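Long-range contact in TetR family transcriptional repressor LfrR (Mycobacterium smegmatis, PDB 2V57), which represses transcription of the lfrRA operon, which encodes an efflux pump and this regulator itself, by binding directly to the promoter region: residues B[61-72]-B[113-124]. Sequence-based numbering, arbitrary orientation.
Sequences RALARHVHDLSN and LADPELAAYFDI. With SO4 (sulfate ion), chain G.
His68 and Tyr121 meet where two near-parallel helices pack in this TetR-family repressor: helix 56-77, which follows the helix-turn-helix, runs alongside the short helix 116-123 with segment axes 10.0 Å apart at 10°. The imidazole edge of His68 faces the backbone at Ile124: NE2 donates to Ile124 O at 2.7 Å, with the acceptor close to the ring plane and NE2 in the carbonyl plane of Ile124, although the bond is bent. Asn72 ND2 adds a weak bond to the same oxygen. Phe122 CA sits over the centre of the imidazole, a CH-pi contact, while the phenyl ring is slid aside and directs its edge at Ala64 O, 3.5 Å from CE1. With CG of Tyr121 anti to the backbone N (chi1 -162°), the phenol reaches across to helix 56-77. Arg65 CG covers the ring centre at 3.7 Å, and Tyr121 OH donates to the syn lone pair of Asp69 OD1 at 2.7 Å, which fixes the far end of the ring. Leu118 CD2 meets Ala64 CB, and both side chains also touch Glu109 of helix 109-112. Bent at chi3 (-66°), Arg65 carries its guanidinium to a sulfate, probably from the crystallisation liquor, that Tyr53 and Arg16 also bind. Asp115, the N-cap of helix 116-123, accepts weakly from Leu118 N through OD1, leaving OD2 to form a salt bridge with Arg61 NH1 at 3.2 Å.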
loop_
_atom_site.group_PDB
_atom_site.type_symbol
_atom_site.label_atom_id
_atom_site.label_comp_id
_atom_site.label_asym_id
_atom_site.label_seq_id
_atom_site.Cartn_x
_atom_site.Cartn_y
_atom_site.Cartn_z
ATOM N N ARG B 61 5.592 5.681 14.988
ATOM C CA ARG B 61 4.261 6.209 15.242
ATOM C C ARG B 61 4.225 7.749 15.161
ATOM O O ARG B 61 3.339 8.342 14.517
ATOM C CB ARG B 61 3.733 5.663 16.574
ATOM C CG ARG B 61 3.680 4.112 16.591
ATOM C CD ARG B 61 3.820 3.560 18.015
ATOM N NE ARG B 61 4.137 2.133 18.000
ATOM C CZ ARG B 61 3.303 1.191 18.426
ATOM N NH1 ARG B 61 2.133 1.547 18.919
ATOM N NH2 ARG B 61 3.642 -0.092 18.376
ATOM N N ALA B 62 5.212 8.404 15.767
ATOM C CA ALA B 62 5.359 9.863 15.615
ATOM C C ALA B 62 5.499 10.338 14.153
ATOM O O ALA B 62 4.905 11.350 13.760
ATOM C CB ALA B 62 6.543 10.368 16.438
ATOM N N LEU B 63 6.275 9.613 13.351
ATOM C CA LEU B 63 6.483 9.996 11.957
ATOM C C LEU B 63 5.150 9.890 11.219
ATOM O O LEU B 63 4.780 10.772 10.435
ATOM C CB LEU B 63 7.511 9.063 11.302
ATOM C CG LEU B 63 7.782 9.186 9.795
ATOM C CD1 LEU B 63 8.456 10.487 9.494
ATOM C CD2 LEU B 63 8.646 8.023 9.288
ATOM N N ALA B 64 4.432 8.801 11.483
ATOM C CA ALA B 64 3.141 8.559 10.836
ATOM C C ALA B 64 2.135 9.657 11.201
ATOM O O ALA B 64 1.455 10.208 10.325
ATOM C CB ALA B 64 2.610 7.144 11.183
ATOM N N ARG B 65 2.027 9.986 12.485
ATOM C CA ARG B 65 1.276 11.173 12.878
ATOM C C ARG B 65 1.711 12.434 12.076
ATOM O O ARG B 65 0.883 13.135 11.488
ATOM C CB ARG B 65 1.369 11.419 14.399
ATOM C CG ARG B 65 0.587 10.413 15.275
ATOM C CD ARG B 65 0.479 10.933 16.717
ATOM N NE ARG B 65 1.771 11.010 17.418
ATOM C CZ ARG B 65 2.366 9.960 17.998
ATOM N NH1 ARG B 65 3.511 10.110 18.649
ATOM N NH2 ARG B 65 1.813 8.754 17.940
ATOM N N HIS B 66 3.010 12.703 12.037
ATOM C CA HIS B 66 3.526 13.895 11.368
ATOM C C HIS B 66 3.150 13.935 9.882
ATOM O O HIS B 66 2.676 14.972 9.394
ATOM C CB HIS B 66 5.049 14.012 11.557
ATOM C CG HIS B 66 5.655 15.226 10.899
ATOM N ND1 HIS B 66 5.349 16.515 11.276
ATOM C CD2 HIS B 66 6.565 15.333 9.902
ATOM C CE1 HIS B 66 6.036 17.365 10.529
ATOM N NE2 HIS B 66 6.781 16.672 9.689
ATOM N N VAL B 67 3.334 12.813 9.177
ATOM C CA VAL B 67 2.939 12.723 7.779
ATOM C C VAL B 67 1.442 12.906 7.554
ATOM O O VAL B 67 1.048 13.595 6.613
ATOM C CB VAL B 67 3.435 11.412 7.104
ATOM C CG1 VAL B 67 2.928 11.328 5.667
ATOM C CG2 VAL B 67 4.968 11.363 7.132
ATOM N N HIS B 68 0.605 12.281 8.386
ATOM C CA HIS B 68 -0.840 12.527 8.309
ATOM C C HIS B 68 -1.151 14.018 8.512
ATOM O O HIS B 68 -2.005 14.584 7.810
ATOM C CB HIS B 68 -1.607 11.684 9.331
ATOM C CG HIS B 68 -3.085 11.892 9.292
ATOM N ND1 HIS B 68 -3.865 11.487 8.230
ATOM C CD2 HIS B 68 -3.926 12.483 10.174
ATOM C CE1 HIS B 68 -5.123 11.806 8.467
ATOM N NE2 HIS B 68 -5.188 12.408 9.642
ATOM N N ASP B 69 -0.447 14.655 9.450
ATOM C CA ASP B 69 -0.570 16.110 9.658
ATOM C C ASP B 69 -0.225 16.897 8.382
ATOM O O ASP B 69 -0.926 17.850 8.006
ATOM C CB ASP B 69 0.383 16.605 10.750
ATOM C CG ASP B 69 -0.021 16.188 12.149
ATOM O OD1 ASP B 69 -1.199 15.820 12.389
ATOM O OD2 ASP B 69 0.875 16.251 13.019
ATOM N N LEU B 70 0.884 16.527 7.749
ATOM C CA LEU B 70 1.325 17.202 6.526
ATOM C C LEU B 70 0.305 17.026 5.421
ATOM O O LEU B 70 0.058 17.948 4.639
ATOM C CB LEU B 70 2.659 16.655 6.067
ATOM C CG LEU B 70 3.839 16.940 6.990
ATOM C CD1 LEU B 70 5.051 16.115 6.557
ATOM C CD2 LEU B 70 4.132 18.413 6.965
ATOM N N SER B 71 -0.286 15.839 5.370
ATOM C CA SER B 71 -1.286 15.516 4.360
ATOM C C SER B 71 -2.510 16.426 4.494
ATOM O O SER B 71 -3.018 16.975 3.500
ATOM C CB SER B 71 -1.690 14.053 4.482
ATOM O OG SER B 71 -2.780 13.768 3.639
ATOM N N ASN B 72 -2.971 16.590 5.731
ATOM C CA ASN B 72 -4.085 17.492 6.036
ATOM C C ASN B 72 -3.777 18.941 5.717
ATOM O O ASN B 72 -4.619 19.660 5.174
ATOM C CB ASN B 72 -4.494 17.360 7.514
ATOM C CG ASN B 72 -5.298 16.105 7.777
ATOM O OD1 ASN B 72 -6.025 15.629 6.903
ATOM N ND2 ASN B 72 -5.174 15.560 8.985
ATOM N N LEU B 113 1.381 -2.160 12.825
ATOM C CA LEU B 113 1.706 -2.101 14.250
ATOM C C LEU B 113 0.541 -2.490 15.143
ATOM O O LEU B 113 0.646 -2.401 16.361
ATOM C CB LEU B 113 2.165 -0.693 14.649
ATOM C CG LEU B 113 3.326 -0.124 13.833
ATOM C CD1 LEU B 113 3.638 1.294 14.301
ATOM C CD2 LEU B 113 4.549 -1.018 13.958
ATOM N N ALA B 114 -0.570 -2.899 14.550
ATOM C CA ALA B 114 -1.762 -3.168 15.333
ATOM C C ALA B 114 -1.987 -2.055 16.365
ATOM O O ALA B 114 -2.073 -2.314 17.568
ATOM C CB ALA B 114 -1.665 -4.552 16.029
ATOM N N ASP B 115 -2.121 -0.826 15.877
ATOM C CA ASP B 115 -2.162 0.369 16.727
ATOM C C ASP B 115 -3.446 1.135 16.425
ATOM O O ASP B 115 -3.451 2.013 15.553
ATOM C CB ASP B 115 -0.940 1.236 16.401
ATOM C CG ASP B 115 -0.869 2.521 17.212
ATOM O OD1 ASP B 115 -1.800 2.826 17.980
ATOM O OD2 ASP B 115 0.145 3.241 17.064
ATOM N N PRO B 116 -4.536 0.766 17.102
ATOM C CA PRO B 116 -5.862 1.364 16.919
ATOM C C PRO B 116 -5.829 2.857 17.213
ATOM O O PRO B 116 -6.596 3.616 16.632
ATOM C CB PRO B 116 -6.729 0.653 17.970
ATOM C CG PRO B 116 -5.967 -0.560 18.359
ATOM C CD PRO B 116 -4.528 -0.271 18.151
ATOM N N GLU B 117 -4.948 3.278 18.112
ATOM C CA GLU B 117 -4.832 4.708 18.388
ATOM C C GLU B 117 -4.322 5.477 17.165
ATOM O O GLU B 117 -4.777 6.596 16.882
ATOM C CB GLU B 117 -3.929 4.972 19.603
ATOM C CG GLU B 117 -3.556 6.435 19.773
ATOM C CD GLU B 117 -4.784 7.337 19.939
ATOM O OE1 GLU B 117 -5.861 6.846 20.371
ATOM O OE2 GLU B 117 -4.673 8.541 19.628
ATOM N N LEU B 118 -3.375 4.886 16.434
ATOM C CA LEU B 118 -2.855 5.543 15.245
ATOM C C LEU B 118 -3.925 5.496 14.155
ATOM O O LEU B 118 -4.037 6.422 13.350
ATOM C CB LEU B 118 -1.560 4.882 14.759
ATOM C CG LEU B 118 -0.737 5.624 13.703
ATOM C CD1 LEU B 118 -0.215 6.995 14.246
ATOM C CD2 LEU B 118 0.406 4.745 13.222
ATOM N N ALA B 119 -4.716 4.425 14.140
ATOM C CA ALA B 119 -5.806 4.318 13.170
ATOM C C ALA B 119 -6.814 5.455 13.398
ATOM O O ALA B 119 -7.309 6.056 12.442
ATOM C CB ALA B 119 -6.480 2.975 13.264
ATOM N N ALA B 120 -7.120 5.729 14.664
ATOM C CA ALA B 120 -8.033 6.822 15.030
ATOM C C ALA B 120 -7.452 8.171 14.621
ATOM O O ALA B 120 -8.170 9.057 14.140
ATOM C CB ALA B 120 -8.350 6.805 16.554
ATOM N N TYR B 121 -6.146 8.331 14.805
ATOM C CA TYR B 121 -5.477 9.561 14.388
ATOM C C TYR B 121 -5.620 9.815 12.884
ATOM O O TYR B 121 -5.931 10.939 12.470
ATOM C CB TYR B 121 -3.996 9.513 14.760
ATOM C CG TYR B 121 -3.318 10.869 14.774
ATOM C CD1 TYR B 121 -3.296 11.644 15.933
ATOM C CD2 TYR B 121 -2.691 11.363 13.642
ATOM C CE1 TYR B 121 -2.662 12.893 15.958
ATOM C CE2 TYR B 121 -2.069 12.611 13.643
ATOM C CZ TYR B 121 -2.053 13.369 14.792
ATOM O OH TYR B 121 -1.419 14.600 14.778
ATOM N N PHE B 122 -5.386 8.771 12.084
ATOM C CA PHE B 122 -5.449 8.828 10.623
ATOM C C PHE B 122 -6.866 9.129 10.133
ATOM O O PHE B 122 -7.052 9.666 9.047
ATOM C CB PHE B 122 -5.027 7.470 10.029
ATOM C CG PHE B 122 -3.539 7.315 9.805
ATOM C CD1 PHE B 122 -2.613 8.131 10.456
ATOM C CD2 PHE B 122 -3.063 6.321 8.950
ATOM C CE1 PHE B 122 -1.249 7.974 10.238
ATOM C CE2 PHE B 122 -1.705 6.156 8.736
ATOM C CZ PHE B 122 -0.795 6.977 9.379
ATOM N N ASP B 123 -7.865 8.735 10.914
ATOM C CA ASP B 123 -9.257 8.973 10.545
ATOM C C ASP B 123 -9.578 10.456 10.404
ATOM O O ASP B 123 -10.419 10.838 9.582
ATOM C CB ASP B 123 -10.200 8.384 11.589
ATOM C CG ASP B 123 -10.308 6.890 11.495
ATOM O OD1 ASP B 123 -9.948 6.325 10.439
ATOM O OD2 ASP B 123 -10.760 6.279 12.485
ATOM N N ILE B 124 -8.931 11.288 11.218
ATOM C CA ILE B 124 -9.324 12.698 11.295
ATOM C C ILE B 124 -8.898 13.423 10.035
ATOM O O ILE B 124 -7.713 13.443 9.692
ATOM C CB ILE B 124 -8.794 13.391 12.577
ATOM C CG1 ILE B 124 -9.444 12.740 13.798
ATOM C CG2 ILE B 124 -9.088 14.897 12.539
ATOM C CD1 ILE B 124 -9.050 13.364 15.114
HETATM S S SO4 G . 5.685 13.296 18.796
HETATM O O1 SO4 G . 4.519 12.783 18.101
HETATM O O2 SO4 G . 6.703 13.749 17.866
HETATM O O3 SO4 G . 5.322 14.427 19.664
HETATM O O4 SO4 G . 6.217 12.197 19.607
HETATM O O HOH W 1 -0.085 -0.373 19.605
#